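Local coordinates for chitin oligosaccharide binding protein NagB2 (Paenibacillus sp. FPU-7, PDB 7EHU) that binds chitin oligosaccharides, N,N'-diacetylchitobiose and N,N',N''-triacetylchitotriose, as a bacterial extracellular solute-binding protein, probably for delivery to a sugar transporter, at residues D196-A199 with I200-A204; V396-T399 with L400-S403. One frame throughout, in Å; residues are numbered along the deposited sequence.

Overall arrangement
The chain reaches interaction 1 first, at the start of helix 197-212. Interaction 2 comes about 190 residues later, in helix 394-408. Each contact is local and spans neighbouring turns of one helix, so neither closes a long loop. They follow in series and do not nest or cross. Their centres still lie about 10 Å apart, because the two helices pack together. Asn201 of interaction 1 meets Leu400 and Glu401 of interaction 2, and Glu401 also lies against Trp198. The pairing joins the helix that carries a sugar-binding tryptophan to a late helix of the chain, which in turn rests on helix 414-430.

Interaction 1. Residues D196-A199 with I200-A204; sequences DGWA and INMLA. With NAG (2-acetamido-2-deoxy-beta-D-glucopyranose), chain B.
Trp198 and Met202 lie side by side, one helical turn apart, and point the same way. From CB, the tryptophan puts CG between the backbone N and the carbonyl carbon (chi1 77°), which places the indole beside Met202 with one face on the acetamido group of the NAG. CG, CD1, NE1 and CE2 meet the acetamido methyl C8, with NE1 3.6 Å from C8. CD2 and CE3 approach the sugar amide, CE3 3.5 Å from NAG N2. That nitrogen stands 3.4 Å above the ring plane, nearer the ring's margin than its middle. At the far end CZ3 touches Met202 SD at 3.6 Å, and CH2 nears Met202 CE. The sulfur lies 4.7 Å from the centroid of the six-membered ring, in an oblique Met-aromatic contact. Met202 bends at chi3 (-80°), and its CE also packs on Ala199 CB. Replaced by alanine, Trp198 would probably leave the acetamido group without its aromatic platform and the Met202 sulfur without this aromatic neighbour. In the backbone, Asn201 N bonds to Gly197 O at 3.1 Å. Met202 N makes weak bonds to Trp198 O and Ala199 O. Tyr257 and Trp277 also pack against Trp198. Ser315 and Asp389 hydrogen-bond the same NAG. An aromatic ring against a sugar's N-acetyl group suits a site for chitin oligosaccharides, and the first turn of helix 197-212 brings it to the glycan pocket.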
# COMPACT_ATOMS: atom_id res chain seq x y z
N ASP A 196 10.77 8.64 -0.77
CA ASP A 196 9.86 7.81 0.00
C ASP A 196 8.82 8.61 0.79
O ASP A 196 8.33 8.15 1.82
CB ASP A 196 10.63 6.86 0.92
CG ASP A 196 11.34 5.77 0.16
OD1 ASP A 196 10.90 5.43 -0.95
OD2 ASP A 196 12.25 5.14 0.74
N GLY A 197 8.43 9.79 0.28
CA GLY A 197 7.38 10.56 0.93
C GLY A 197 6.06 9.83 1.09
O GLY A 197 5.28 10.14 2.00
N TRP A 198 5.80 8.84 0.23
CA TRP A 198 4.56 8.07 0.33
C TRP A 198 4.44 7.41 1.70
O TRP A 198 3.33 7.16 2.18
CB TRP A 198 4.50 7.01 -0.78
CG TRP A 198 5.35 5.80 -0.53
CD1 TRP A 198 6.67 5.64 -0.86
CD2 TRP A 198 4.95 4.60 0.14
NE1 TRP A 198 7.11 4.42 -0.43
CE2 TRP A 198 6.07 3.76 0.18
CE3 TRP A 198 3.74 4.15 0.72
CZ2 TRP A 198 6.02 2.49 0.73
CZ3 TRP A 198 3.70 2.91 1.27
CH2 TRP A 198 4.83 2.09 1.28
N ALA A 199 5.57 7.09 2.34
CA ALA A 199 5.51 6.45 3.66
C ALA A 199 4.96 7.41 4.71
O ALA A 199 4.23 6.99 5.62
CB ALA A 199 6.90 5.96 4.05
N ILE A 200 5.32 8.69 4.61
CA ILE A 200 4.69 9.71 5.46
C ILE A 200 3.21 9.80 5.14
O ILE A 200 2.37 9.94 6.03
CB ILE A 200 5.38 11.07 5.27
CG1 ILE A 200 6.86 11.03 5.65
CG2 ILE A 200 4.68 12.14 6.12
CD1 ILE A 200 7.67 12.19 5.05
N ASN A 201 2.87 9.72 3.85
CA ASN A 201 1.48 9.84 3.46
C ASN A 201 0.60 8.71 3.97
O ASN A 201 -0.62 8.89 4.06
CB ASN A 201 1.34 9.98 1.94
CG ASN A 201 1.68 11.39 1.46
OD1 ASN A 201 1.66 12.35 2.23
ND2 ASN A 201 1.98 11.51 0.18
N MET A 202 1.16 7.55 4.31
CA MET A 202 0.32 6.53 4.95
C MET A 202 -0.28 7.08 6.22
O MET A 202 -1.49 7.01 6.46
CB MET A 202 1.18 5.30 5.28
CG MET A 202 1.57 4.47 4.07
SD MET A 202 2.15 2.80 4.53
CE MET A 202 3.83 3.21 5.03
N LEU A 203 0.57 7.67 7.06
CA LEU A 203 0.11 8.25 8.31
C LEU A 203 -0.74 9.47 8.07
O LEU A 203 -1.78 9.64 8.72
CB LEU A 203 1.33 8.58 9.16
CG LEU A 203 1.05 9.13 10.55
CD1 LEU A 203 0.16 8.19 11.37
CD2 LEU A 203 2.35 9.40 11.29
N ALA A 204 -0.32 10.34 7.15
CA ALA A 204 -1.09 11.54 6.86
C ALA A 204 -2.49 11.18 6.39
O ALA A 204 -3.47 11.84 6.79
CB ALA A 204 -0.38 12.38 5.80
C1 NAG B . 1.88 0.90 -1.55
C2 NAG B . 2.04 2.19 -2.32
C3 NAG B . 1.14 3.28 -1.75
C4 NAG B . -0.30 2.79 -1.67
C5 NAG B . -0.38 1.47 -0.91
C6 NAG B . -1.76 0.87 -0.88
C7 NAG B . 4.14 2.66 -3.50
C8 NAG B . 5.55 3.18 -3.37
N2 NAG B . 3.42 2.63 -2.37
O3 NAG B . 1.25 4.43 -2.58
O4 NAG B . -1.14 3.73 -0.99
O5 NAG B . 0.51 0.52 -1.52
O6 NAG B . -2.25 0.60 -2.19
O7 NAG B . 3.66 2.31 -4.58

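Interaction 2. Residues V396-T399 with L400-S403; sequences VKVT and LEQS
Lys397 and Glu401 cross obliquely, one turn apart on the same face of helix 394-408. The aliphatic part of the lysine does the touching. With CG anti to the backbone N (chi1 -179°), the chain passes Glu401 OE2 with CG, CD and CE, CE closest at 3.6 Å, and bends at chi3 on its way to Asp78. Lys397 NZ forms its salt bridge there and stays 4.4 Å from Glu401 OE2, beyond a salt bridge. Glu401 has CG anti to the carbonyl carbon (chi1 -68°), which lays its extended chain back over the preceding turn. Its CG rests on Lys397 O at 3.4 Å, and OE1 comes near Val398 CA. Its carboxylate may still feel the lysine charge. These contacts, three and four residues apart, ride on regular alpha-helical bonds, such as Gln402 N to Val398 O at 3.1 Å. Here the helix packs on helix 197-212: Leu400 and Glu401 meet Asn201, and Glu401 meets Trp198 of the sugar site. On another side, Ser403 OG donates to Thr399 O at 2.7 Å from above the carbonyl plane. Ser403 N reaches the same oxygen at 2.9 Å from the opposite face, so two donors grip it. Lys420 also bonds Ser403 OG. Thr399 CG2 lies 4.0 Å from Ser403 OG, while Thr399 OG1 is hydrogen-bonded to Lys395 O. Met421 and Leu417 of helix 414-430 pack against Thr399 and Ser403 respectively.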
# COMPACT_ATOMS: atom_id res chain seq x y z
N VAL A 396 -1.11 15.07 -8.20
CA VAL A 396 -1.53 15.47 -6.86
C VAL A 396 -0.81 14.63 -5.81
O VAL A 396 -0.30 15.15 -4.81
CB VAL A 396 -3.07 15.36 -6.74
CG1 VAL A 396 -3.55 15.64 -5.32
CG2 VAL A 396 -3.77 16.29 -7.74
N LYS A 397 -0.75 13.32 -6.03
CA LYS A 397 -0.05 12.43 -5.11
C LYS A 397 1.40 12.85 -4.92
O LYS A 397 1.88 12.96 -3.78
CB LYS A 397 -0.11 10.99 -5.61
CG LYS A 397 0.56 9.99 -4.70
CD LYS A 397 0.73 8.63 -5.36
CE LYS A 397 1.89 8.57 -6.30
NZ LYS A 397 2.03 7.21 -6.84
N VAL A 398 2.14 13.04 -6.02
CA VAL A 398 3.56 13.37 -5.92
C VAL A 398 3.74 14.73 -5.24
O VAL A 398 4.68 14.94 -4.46
CB VAL A 398 4.19 13.29 -7.33
CG1 VAL A 398 5.63 13.77 -7.35
CG2 VAL A 398 4.13 11.85 -7.85
N THR A 399 2.83 15.67 -5.51
CA THR A 399 2.91 16.95 -4.82
C THR A 399 2.70 16.79 -3.32
O THR A 399 3.38 17.46 -2.52
CB THR A 399 1.89 17.91 -5.43
OG1 THR A 399 2.15 18.09 -6.82
CG2 THR A 399 1.95 19.28 -4.76
N LEU A 400 1.78 15.92 -2.90
CA LEU A 400 1.60 15.71 -1.47
C LEU A 400 2.85 15.10 -0.85
O LEU A 400 3.25 15.48 0.25
CB LEU A 400 0.38 14.84 -1.18
CG LEU A 400 0.03 14.72 0.31
CD1 LEU A 400 -0.36 16.07 0.91
CD2 LEU A 400 -1.07 13.70 0.52
N GLU A 401 3.48 14.14 -1.53
CA GLU A 401 4.72 13.54 -1.04
C GLU A 401 5.78 14.61 -0.77
O GLU A 401 6.39 14.64 0.31
CB GLU A 401 5.26 12.53 -2.06
CG GLU A 401 4.39 11.32 -2.19
CD GLU A 401 4.74 10.42 -3.36
OE1 GLU A 401 5.75 10.68 -4.07
OE2 GLU A 401 4.00 9.44 -3.58
N GLN A 402 6.02 15.48 -1.75
CA GLN A 402 6.98 16.57 -1.54
C GLN A 402 6.54 17.46 -0.40
O GLN A 402 7.38 17.92 0.40
CB GLN A 402 7.05 17.43 -2.81
CG GLN A 402 7.69 16.80 -4.03
CD GLN A 402 9.01 16.13 -3.75
OE1 GLN A 402 9.14 14.92 -3.86
NE2 GLN A 402 10.03 16.93 -3.42
N SER A 403 5.25 17.80 -0.36
CA SER A 403 4.75 18.74 0.63
C SER A 403 4.87 18.22 2.05
O SER A 403 5.22 18.98 2.96
CB SER A 403 3.30 19.16 0.32
OG SER A 403 3.19 19.71 -0.99